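Local coordinates for protein N-terminal acetyltransferase B complex subunit MDM20 (Candida albicans, PDB 5K04) that probably serves as the auxiliary, non-catalytic subunit of the NatB complex, which acetylates the N-termini of proteins, at residues S607-L612 and K650-E655; N665-V670 and V744-S749; V128-F133 and A150-L155; L171-M176 and Y189-F194. One frame throughout, in Å; residues are numbered along the deposited sequence.

Contact 1: S607-L612 and K650-E655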
# COMPACT_ATOMS: atom_id res chain seq x y z
N SER A 607 11.10 23.78 8.32
CA SER A 607 12.24 24.65 8.07
C SER A 607 11.84 26.12 8.18
O SER A 607 10.66 26.49 8.09
CB SER A 607 12.81 24.39 6.68
OG SER A 607 11.91 24.85 5.67
N VAL A 608 12.86 26.98 8.34
CA VAL A 608 12.61 28.42 8.43
C VAL A 608 11.79 28.89 7.24
O VAL A 608 10.78 29.58 7.39
CB VAL A 608 13.93 29.20 8.54
CG1 VAL A 608 13.64 30.67 8.72
CG2 VAL A 608 14.77 28.70 9.71
N PHE A 609 12.19 28.47 6.03
CA PHE A 609 11.52 28.97 4.84
C PHE A 609 10.07 28.49 4.78
O PHE A 609 9.17 29.27 4.45
CB PHE A 609 12.24 28.57 3.57
CG PHE A 609 11.52 29.03 2.33
CD1 PHE A 609 11.38 30.39 2.07
CD2 PHE A 609 10.94 28.12 1.47
CE1 PHE A 609 10.70 30.83 0.95
CE2 PHE A 609 10.25 28.56 0.33
CZ PHE A 609 10.13 29.92 0.08
N ASP A 610 9.84 27.21 5.07
CA ASP A 610 8.48 26.69 5.03
C ASP A 610 7.59 27.36 6.07
O ASP A 610 6.41 27.59 5.81
CB ASP A 610 8.47 25.17 5.21
CG ASP A 610 8.60 24.42 3.87
OD1 ASP A 610 8.32 25.03 2.81
OD2 ASP A 610 8.97 23.23 3.88
N ASN A 611 8.13 27.70 7.25
CA ASN A 611 7.34 28.45 8.22
C ASN A 611 6.94 29.82 7.67
O ASN A 611 5.81 30.27 7.88
CB ASN A 611 8.11 28.59 9.55
CG ASN A 611 7.82 27.42 10.52
OD1 ASN A 611 6.72 26.86 10.53
ND2 ASN A 611 8.82 27.06 11.31
N LEU A 612 7.84 30.49 6.94
CA LEU A 612 7.50 31.77 6.32
C LEU A 612 6.50 31.58 5.19
O LEU A 612 5.53 32.34 5.08
CB LEU A 612 8.77 32.44 5.81
CG LEU A 612 8.63 33.68 4.92
CD1 LEU A 612 8.13 34.86 5.73
CD2 LEU A 612 9.98 34.01 4.28
N LYS A 650 15.54 34.78 -0.12
CA LYS A 650 16.82 34.10 -0.35
C LYS A 650 17.08 32.98 0.65
O LYS A 650 17.88 32.08 0.36
CB LYS A 650 17.99 35.07 -0.22
CG LYS A 650 18.29 35.91 -1.41
CD LYS A 650 19.51 36.80 -1.14
CE LYS A 650 19.39 37.54 0.19
NZ LYS A 650 20.46 38.59 0.38
N ILE A 651 16.47 33.03 1.83
CA ILE A 651 16.67 31.98 2.82
C ILE A 651 16.15 30.65 2.34
O ILE A 651 16.39 29.63 2.99
CB ILE A 651 16.02 32.36 4.16
CG1 ILE A 651 14.50 32.54 4.00
CG2 ILE A 651 16.63 33.62 4.73
CD1 ILE A 651 13.75 32.28 5.28
N LEU A 652 15.39 30.64 1.25
CA LEU A 652 15.03 29.37 0.62
C LEU A 652 16.25 28.69 0.00
O LEU A 652 16.22 27.48 -0.24
CB LEU A 652 13.95 29.59 -0.44
CG LEU A 652 14.36 30.25 -1.77
CD1 LEU A 652 14.90 29.24 -2.82
CD2 LEU A 652 13.19 31.04 -2.36
N ILE A 653 17.31 29.44 -0.25
CA ILE A 653 18.52 28.90 -0.86
C ILE A 653 19.38 28.24 0.21
O ILE A 653 19.82 28.89 1.17
CB ILE A 653 19.32 29.99 -1.58
CG1 ILE A 653 18.46 30.62 -2.68
CG2 ILE A 653 20.59 29.41 -2.18
CD1 ILE A 653 19.16 31.76 -3.41
N PRO A 654 19.62 26.94 0.10
CA PRO A 654 20.47 26.27 1.07
C PRO A 654 21.93 26.59 0.81
O PRO A 654 22.33 26.84 -0.33
CB PRO A 654 20.16 24.78 0.84
CG PRO A 654 19.75 24.72 -0.60
CD PRO A 654 19.09 26.03 -0.94
N GLU A 655 22.72 26.60 1.90
CA GLU A 655 24.15 26.88 1.76
C GLU A 655 24.86 25.82 0.92
O GLU A 655 25.90 26.12 0.33
CB GLU A 655 24.80 27.00 3.14
CG GLU A 655 24.78 25.76 3.97
CD GLU A 655 25.39 25.99 5.35
OE1 GLU A 655 26.07 27.03 5.53
OE2 GLU A 655 25.18 25.13 6.25
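Phe609 and Leu652 form the tight half of this contact. Leu652 CB stands over the middle of the Phe609 ring, 3.5 Å from its centroid and only 5° off the ring normal, a CH-pi contact over the face in which all six ring carbons lie at much the same distance from that one methylene. In Phe609, chi1 177° sends the ring out toward the 3-10 turn and chi2 66° turns its face to Leu652. The two side chains then run side by side in the same direction, with Leu652 CD2 following 4.1 Å from Phe609 CZ. Both residues are buried. A phenyl ring suits the place by offering a broad plate, a leucine by setting a methylene and a branched end on it. Asn665 and Leu662 of helix 661-682 close in on this inner side.

Toward solvent the packing is looser. Ile651 reaches out with CD1, which comes 3.8 Å from Val608 CG1 where the two side chains cross at about a right angle, lies 4.3 Å from Leu612 CD2, and reaches the helix backbone at Phe609 CA (4.0 Å). Val608 and Ile651 are exposed here, although a crystal neighbour touches both.

The helix 608-625 opens with Ser607 as its N-cap, whose OG accepts from Asp610 N (3.2 Å) and so satisfies an amide of the first turn. Across the contact itself the helix start and the 3-10 turn 650-652 are joined by apolar burial and one CH-pi contact, with no polar bond between them to fix its direction.

Contact 2: N665-V670 and V744-S749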
# COMPACT_ATOMS: atom_id res chain seq x y z
N ASN A 665 12.00 24.36 -2.66
CA ASN A 665 11.53 25.65 -2.17
C ASN A 665 11.17 26.58 -3.33
O ASN A 665 10.17 27.31 -3.27
CB ASN A 665 12.59 26.31 -1.30
CG ASN A 665 12.89 25.53 -0.04
OD1 ASN A 665 12.06 24.75 0.46
ND2 ASN A 665 14.09 25.75 0.49
N LEU A 666 12.00 26.59 -4.38
CA LEU A 666 11.77 27.46 -5.51
C LEU A 666 10.47 27.09 -6.22
O LEU A 666 9.70 27.98 -6.63
CB LEU A 666 12.97 27.39 -6.45
CG LEU A 666 13.30 28.55 -7.39
CD1 LEU A 666 13.18 29.88 -6.67
CD2 LEU A 666 14.71 28.36 -7.93
N THR A 667 10.19 25.78 -6.33
CA THR A 667 8.93 25.31 -6.90
C THR A 667 7.76 25.81 -6.06
O THR A 667 6.72 26.22 -6.61
CB THR A 667 8.94 23.78 -6.99
OG1 THR A 667 10.02 23.33 -7.82
CG2 THR A 667 7.66 23.26 -7.58
N ASN A 668 7.92 25.83 -4.74
CA ASN A 668 6.84 26.29 -3.88
C ASN A 668 6.68 27.80 -3.95
O ASN A 668 5.55 28.31 -3.91
CB ASN A 668 7.10 25.85 -2.44
CG ASN A 668 6.71 24.40 -2.20
OD1 ASN A 668 5.85 23.84 -2.89
ND2 ASN A 668 7.35 23.78 -1.21
N LEU A 669 7.80 28.52 -4.09
CA LEU A 669 7.72 29.95 -4.33
C LEU A 669 6.99 30.26 -5.64
O LEU A 669 6.16 31.17 -5.69
CB LEU A 669 9.12 30.58 -4.36
CG LEU A 669 9.06 32.11 -4.58
CD1 LEU A 669 8.28 32.79 -3.44
CD2 LEU A 669 10.43 32.73 -4.73
N VAL A 670 7.30 29.51 -6.71
CA VAL A 670 6.65 29.77 -8.00
C VAL A 670 5.15 29.56 -7.88
O VAL A 670 4.36 30.37 -8.37
CB VAL A 670 7.25 28.87 -9.11
CG1 VAL A 670 6.41 28.95 -10.37
CG2 VAL A 670 8.66 29.27 -9.45
N VAL A 744 16.21 26.31 -14.53
CA VAL A 744 15.85 27.39 -15.46
C VAL A 744 14.35 27.39 -15.74
O VAL A 744 13.73 28.46 -15.86
CB VAL A 744 16.67 27.26 -16.76
CG1 VAL A 744 16.07 28.11 -17.90
CG2 VAL A 744 18.12 27.66 -16.50
N ALA A 745 13.74 26.21 -15.84
CA ALA A 745 12.29 26.12 -15.99
C ALA A 745 11.58 26.84 -14.85
O ALA A 745 10.58 27.54 -15.07
CB ALA A 745 11.88 24.66 -16.06
N LEU A 746 12.10 26.70 -13.62
CA LEU A 746 11.49 27.35 -12.45
C LEU A 746 11.70 28.86 -12.49
O LEU A 746 10.76 29.63 -12.27
CB LEU A 746 12.07 26.75 -11.17
CG LEU A 746 11.75 25.26 -10.95
CD1 LEU A 746 12.34 24.71 -9.65
CD2 LEU A 746 10.23 25.01 -10.98
N LEU A 747 12.93 29.30 -12.79
CA LEU A 747 13.25 30.73 -12.84
C LEU A 747 12.42 31.47 -13.87
O LEU A 747 11.95 32.59 -13.61
CB LEU A 747 14.73 30.90 -13.15
CG LEU A 747 15.70 30.45 -12.06
CD1 LEU A 747 17.11 30.41 -12.61
CD2 LEU A 747 15.63 31.39 -10.89
N ASN A 748 12.24 30.88 -15.05
CA ASN A 748 11.38 31.45 -16.09
C ASN A 748 9.91 31.42 -15.71
O ASN A 748 9.09 32.07 -16.36
CB ASN A 748 11.59 30.71 -17.40
CG ASN A 748 13.00 30.86 -17.95
OD1 ASN A 748 13.76 31.74 -17.53
ND2 ASN A 748 13.35 29.99 -18.89
N SER A 749 9.54 30.65 -14.69
CA SER A 749 8.17 30.57 -14.23
C SER A 749 7.87 31.58 -13.13
O SER A 749 6.70 31.80 -12.81
CB SER A 749 7.86 29.15 -13.75
OG SER A 749 7.64 28.28 -14.85
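The CA atoms of Thr667 and Leu746 lie 6.4 Å apart, and those of Val670 and Ser749 6.5 Å, so the pairing advances by three residues on each chain segment and in the same sense.

Leu746 makes the largest share of the contact. Its CG is anti to the carbonyl carbon (chi1 -64°), which carries both methyls across to helix 661-682, where CD1 comes 3.3 Å from Thr667 OG1 and CD2 3.6 Å from the same oxygen. These are packing contacts: the polar partner of Thr667 OG1 is the carbonyl O of Thr663, one turn back. Threonine fits here because that bond to its own helix lets a hydroxyl sit against leucine methyls in a buried setting. Leu746 CD1 also approaches Leu666 CB at 4.2 Å, and Leu666 CD2 meets Leu747 CD2, methyl against methyl.

One turn on, the two branches of Val670 divide their work. CG2 rests 3.5 Å from Leu746 O, while CG1 packs 3.7 Å from Ser749 CB. Ser749 turns its hydroxyl back on its own backbone, OG donating to Ala745 O (3.0 Å), and in doing so offers its methylene to the valine. A small residue with an internal hydrogen bond thus lets the end of the chain lie close to helix 661-682.

Around this contact, Phe702 of helix 698-703 covers Leu666 and Leu747, Ile521 of helix 506-521 packs on Thr667 and Val670, and helix 608-625 borders Asn668 through Leu613.

Contact 3: V128-F133 and A150-L155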
# COMPACT_ATOMS: atom_id res chain seq x y z
N VAL A 128 -23.40 0.95 11.78
CA VAL A 128 -24.36 1.01 10.68
C VAL A 128 -24.44 -0.34 9.97
O VAL A 128 -25.54 -0.85 9.73
CB VAL A 128 -23.97 2.15 9.72
CG1 VAL A 128 -24.62 1.95 8.37
CG2 VAL A 128 -24.42 3.48 10.31
N PHE A 129 -23.29 -0.94 9.64
CA PHE A 129 -23.30 -2.28 9.06
C PHE A 129 -24.16 -3.22 9.89
O PHE A 129 -25.03 -3.92 9.37
CB PHE A 129 -21.87 -2.85 8.98
CG PHE A 129 -21.05 -2.34 7.82
CD1 PHE A 129 -21.02 -1.00 7.50
CD2 PHE A 129 -20.27 -3.23 7.09
CE1 PHE A 129 -20.24 -0.54 6.45
CE2 PHE A 129 -19.49 -2.78 6.03
CZ PHE A 129 -19.48 -1.43 5.71
N ASN A 130 -23.90 -3.24 11.20
CA ASN A 130 -24.61 -4.13 12.11
C ASN A 130 -26.08 -3.75 12.22
O ASN A 130 -26.95 -4.62 12.33
CB ASN A 130 -23.92 -4.10 13.47
CG ASN A 130 -24.72 -4.80 14.53
OD1 ASN A 130 -25.59 -4.22 15.18
ND2 ASN A 130 -24.42 -6.09 14.72
N ARG A 131 -26.37 -2.45 12.19
CA ARG A 131 -27.76 -2.02 12.18
C ARG A 131 -28.46 -2.43 10.88
O ARG A 131 -29.60 -2.89 10.91
CB ARG A 131 -27.85 -0.50 12.38
CG ARG A 131 -29.29 -0.00 12.48
CD ARG A 131 -29.45 1.07 13.56
NE ARG A 131 -28.76 2.31 13.22
CZ ARG A 131 -27.72 2.81 13.88
NH1 ARG A 131 -27.23 2.17 14.93
NH2 ARG A 131 -27.17 3.95 13.48
N ILE A 132 -27.79 -2.27 9.74
CA ILE A 132 -28.38 -2.69 8.47
C ILE A 132 -28.66 -4.18 8.50
O ILE A 132 -29.76 -4.64 8.16
CB ILE A 132 -27.45 -2.35 7.30
CG1 ILE A 132 -27.35 -0.84 7.14
CG2 ILE A 132 -27.96 -3.03 6.02
CD1 ILE A 132 -26.24 -0.41 6.20
N PHE A 133 -27.67 -4.95 8.93
CA PHE A 133 -27.80 -6.39 8.97
C PHE A 133 -28.87 -6.83 9.97
O PHE A 133 -29.52 -7.86 9.76
CB PHE A 133 -26.43 -6.99 9.29
CG PHE A 133 -25.40 -6.74 8.22
CD1 PHE A 133 -25.79 -6.40 6.93
CD2 PHE A 133 -24.06 -6.84 8.48
CE1 PHE A 133 -24.85 -6.17 5.92
CE2 PHE A 133 -23.11 -6.60 7.49
CZ PHE A 133 -23.51 -6.26 6.21
N ALA A 150 -23.99 -11.69 12.18
CA ALA A 150 -23.04 -12.26 13.14
C ALA A 150 -21.63 -11.75 12.90
O ALA A 150 -20.92 -11.35 13.84
CB ALA A 150 -23.06 -13.78 13.04
N PHE A 151 -21.19 -11.78 11.65
CA PHE A 151 -19.86 -11.28 11.32
C PHE A 151 -19.73 -9.81 11.67
O PHE A 151 -18.66 -9.37 12.11
CB PHE A 151 -19.58 -11.53 9.83
CG PHE A 151 -18.19 -11.16 9.41
CD1 PHE A 151 -17.10 -11.88 9.86
CD2 PHE A 151 -17.98 -10.08 8.56
CE1 PHE A 151 -15.81 -11.53 9.47
CE2 PHE A 151 -16.71 -9.74 8.16
CZ PHE A 151 -15.62 -10.46 8.62
N SER A 152 -20.81 -9.04 11.53
CA SER A 152 -20.78 -7.61 11.83
C SER A 152 -20.54 -7.36 13.31
O SER A 152 -20.06 -6.28 13.67
CB SER A 152 -22.07 -6.94 11.37
OG SER A 152 -23.19 -7.32 12.16
N PHE A 153 -20.86 -8.33 14.18
CA PHE A 153 -20.58 -8.17 15.60
C PHE A 153 -19.10 -8.30 15.90
O PHE A 153 -18.57 -7.61 16.77
CB PHE A 153 -21.36 -9.19 16.42
CG PHE A 153 -22.78 -8.81 16.67
CD1 PHE A 153 -23.08 -7.76 17.52
CD2 PHE A 153 -23.81 -9.46 16.01
CE1 PHE A 153 -24.41 -7.37 17.74
CE2 PHE A 153 -25.14 -9.09 16.22
CZ PHE A 153 -25.44 -8.04 17.09
N HIS A 154 -18.42 -9.18 15.16
CA HIS A 154 -16.97 -9.24 15.20
C HIS A 154 -16.35 -7.93 14.73
O HIS A 154 -15.40 -7.43 15.34
CB HIS A 154 -16.46 -10.38 14.33
CG HIS A 154 -15.02 -10.27 14.01
ND1 HIS A 154 -14.03 -10.36 14.97
CD2 HIS A 154 -14.38 -10.04 12.84
CE1 HIS A 154 -12.85 -10.21 14.40
NE2 HIS A 154 -13.03 -10.01 13.11
N LEU A 155 -16.84 -7.38 13.61
CA LEU A 155 -16.35 -6.10 13.11
C LEU A 155 -16.45 -5.02 14.18
O LEU A 155 -15.50 -4.26 14.38
CB LEU A 155 -17.14 -5.68 11.88
CG LEU A 155 -16.95 -6.53 10.62
CD1 LEU A 155 -17.71 -5.85 9.47
CD2 LEU A 155 -15.45 -6.71 10.27
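Asn130 and Ser152, whose CA atoms come within 5.2 Å, supply the polar part of the contact. Asn130 ND2 donates to Ser152 OG (3.1 Å) in a distinctly bent bond. The serine hydroxyl is also bonded to Tyr149 O of its own helix, so this buried oxygen has two polar partners.

The amide-aromatic contact uses the same nitrogen. With CG anti to the backbone N (chi1 170°), the Asn130 side chain extends across the interface and ND2 lies over the centre of the Phe153 ring, 3.2 Å from CZ. Amide and ring planes stand 72° apart, far from a flat stack. Asparagine suits the place, since its NH2 serves both a hydroxyl and a ring face.

Apolar packing fills the remainder: Ser152 CB meets the edge of the Phe133 ring at CD2 (3.5 Å), and Phe129 CD2 lies 4.4 Å from Leu155 CD1. Compact Ser152 lets the backbones come close.

The two segments run nearly antiparallel, at 164°, with axes 8.8 Å apart, consistent with a TPR-like helical array. Helix 109-120 packs behind 128-133 through Phe117, and helix 162-177 behind 150-155 through Leu171 and Leu175.

Contact 4: L171-M176 and Y189-F194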
# COMPACT_ATOMS: atom_id res chain seq x y z
N LEU A 171 -24.21 -12.09 21.27
CA LEU A 171 -25.18 -12.06 20.18
C LEU A 171 -24.62 -12.74 18.94
O LEU A 171 -25.36 -13.42 18.21
CB LEU A 171 -25.60 -10.62 19.87
CG LEU A 171 -26.44 -9.87 20.92
CD1 LEU A 171 -26.47 -8.40 20.61
CD2 LEU A 171 -27.87 -10.40 21.04
N GLY A 172 -23.33 -12.57 18.67
CA GLY A 172 -22.75 -13.22 17.50
C GLY A 172 -22.65 -14.72 17.67
O GLY A 172 -22.94 -15.48 16.74
N LYS A 173 -22.24 -15.16 18.86
CA LYS A 173 -22.14 -16.58 19.16
C LYS A 173 -23.49 -17.27 19.00
O LYS A 173 -23.59 -18.34 18.38
CB LYS A 173 -21.60 -16.78 20.58
CG LYS A 173 -21.31 -18.22 20.94
CD LYS A 173 -21.32 -18.46 22.43
CE LYS A 173 -19.96 -18.26 23.07
NZ LYS A 173 -19.98 -18.74 24.48
N LYS A 174 -24.53 -16.65 19.53
CA LYS A 174 -25.86 -17.25 19.52
C LYS A 174 -26.45 -17.29 18.12
O LYS A 174 -27.16 -18.24 17.76
CB LYS A 174 -26.75 -16.48 20.50
CG LYS A 174 -28.23 -16.72 20.39
CD LYS A 174 -28.98 -15.76 21.31
CE LYS A 174 -28.53 -14.31 21.08
NZ LYS A 174 -29.08 -13.36 22.09
N LEU A 175 -26.19 -16.26 17.31
CA LEU A 175 -26.61 -16.28 15.91
C LEU A 175 -25.96 -17.43 15.16
O LEU A 175 -26.62 -18.10 14.35
CB LEU A 175 -26.24 -14.96 15.23
CG LEU A 175 -27.08 -13.75 15.58
CD1 LEU A 175 -26.36 -12.50 15.19
CD2 LEU A 175 -28.43 -13.86 14.88
N MET A 176 -24.67 -17.66 15.39
CA MET A 176 -23.95 -18.73 14.71
C MET A 176 -24.41 -20.10 15.21
O MET A 176 -24.61 -21.02 14.41
CB MET A 176 -22.43 -18.56 14.89
CG MET A 176 -21.83 -17.35 14.07
SD MET A 176 -22.36 -17.27 12.39
CE MET A 176 -21.80 -18.89 11.97
N TYR A 189 -15.40 -20.57 10.72
CA TYR A 189 -14.52 -19.44 11.03
C TYR A 189 -15.28 -18.35 11.80
O TYR A 189 -14.82 -17.90 12.86
CB TYR A 189 -13.91 -18.89 9.74
CG TYR A 189 -13.18 -17.56 9.90
CD1 TYR A 189 -11.87 -17.51 10.38
CD2 TYR A 189 -13.81 -16.36 9.55
CE1 TYR A 189 -11.20 -16.28 10.54
CE2 TYR A 189 -13.15 -15.13 9.69
CZ TYR A 189 -11.85 -15.10 10.19
OH TYR A 189 -11.22 -13.90 10.34
N VAL A 190 -16.45 -17.94 11.29
CA VAL A 190 -17.20 -16.85 11.92
C VAL A 190 -17.50 -17.20 13.37
O VAL A 190 -17.33 -16.37 14.27
CB VAL A 190 -18.51 -16.56 11.15
CG1 VAL A 190 -19.34 -15.51 11.90
CG2 VAL A 190 -18.20 -16.06 9.76
N TYR A 191 -17.96 -18.43 13.60
CA TYR A 191 -18.27 -18.90 14.95
C TYR A 191 -17.06 -18.73 15.87
O TYR A 191 -17.20 -18.22 16.99
CB TYR A 191 -18.73 -20.37 14.87
CG TYR A 191 -19.31 -20.92 16.14
CD1 TYR A 191 -20.13 -20.15 16.95
CD2 TYR A 191 -19.05 -22.23 16.54
CE1 TYR A 191 -20.64 -20.65 18.12
CE2 TYR A 191 -19.58 -22.74 17.72
CZ TYR A 191 -20.37 -21.95 18.51
OH TYR A 191 -20.91 -22.47 19.68
N THR A 192 -15.86 -19.11 15.40
CA THR A 192 -14.66 -19.03 16.24
C THR A 192 -14.34 -17.60 16.65
O THR A 192 -13.63 -17.40 17.64
CB THR A 192 -13.44 -19.59 15.53
OG1 THR A 192 -13.14 -18.78 14.39
CG2 THR A 192 -13.67 -21.04 15.10
N LEU A 193 -14.86 -16.60 15.93
CA LEU A 193 -14.59 -15.21 16.31
C LEU A 193 -15.19 -14.86 17.67
O LEU A 193 -14.79 -13.85 18.25
CB LEU A 193 -15.12 -14.25 15.25
CG LEU A 193 -14.57 -14.46 13.83
CD1 LEU A 193 -15.37 -13.62 12.85
CD2 LEU A 193 -13.06 -14.13 13.77
N PHE A 194 -16.12 -15.66 18.19
CA PHE A 194 -16.77 -15.34 19.46
C PHE A 194 -16.44 -16.34 20.56
O PHE A 194 -17.07 -16.31 21.62
CB PHE A 194 -18.28 -15.26 19.26
CG PHE A 194 -18.67 -14.39 18.10
CD1 PHE A 194 -18.55 -13.01 18.19
CD2 PHE A 194 -19.10 -14.95 16.91
CE1 PHE A 194 -18.88 -12.19 17.12
CE2 PHE A 194 -19.41 -14.14 15.82
CZ PHE A 194 -19.32 -12.76 15.93
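Met176 is folded at successive torsions (chi2 -48°, chi3 -57°), and this curl brings its sulfur to Val190: SD lies 3.5 Å from Val190 CG1, the two side chains crossing at about a right angle. From the same segment as Val190, Phe194 has CG anti to the carbonyl carbon, and this chi1 of -49° carries the ring to helix 162-177. Gly172 CA stands 3.8 Å from the ring centroid, close to the normal, a CH-pi contact over the face. With no CB at Gly172 the ring can rest directly on the main chain, and Gly172 C comes 3.6 Å from Phe194 CD2. Leu193 CB lies over the opposite face, so the ring is sandwiched.

Helix 162-177 and helix 185-192 are consecutive in a predominantly helical chain without strands, as in TPR-like alpha-solenoids, and this contact packs the end of the first against the last turn of the second. Helix 143-157 backs it, Ala150 touching Met176. Flexible, unbranched methionine suits this junction because it can curl along the Val190 and Tyr191 side chains.

Tyr191 packs beside it. Its CD1 comes 3.5 Å from Met176 CB and its CE1 3.8 Å from Lys173 CG, while its hydroxyl is bonded to Glu177. The aliphatic stem of Lys173 also packs, CB being 3.9 Å from Phe194 CB, before NZ reaches its salt bridge with Glu199.

How the contacts relate
The four contacts fall into two pairs on opposite sides of the chain's centre. Contacts 1 and 2 have centres 14 Å apart, and contact 1 abuts helix 661-682, which carries one side of contact 2: Leu652 O probably takes a hydrogen bond from Asn665 ND2 (2.8 Å), and Leu652 CD2 packs 4.0 Å from Leu669 CD2. Contacts 3 and 4, centres 12 Å apart, belong to successive helices, with His154 N 3.6 Å from Phe194 CE1 and His154 CG 3.6 Å from Leu193 CD1. Between the pairs, centres are 51 to 60 Å apart. No segment touches the other protein chain of the coenzyme A-bound complex; all four contacts are packing within the probable auxiliary subunit.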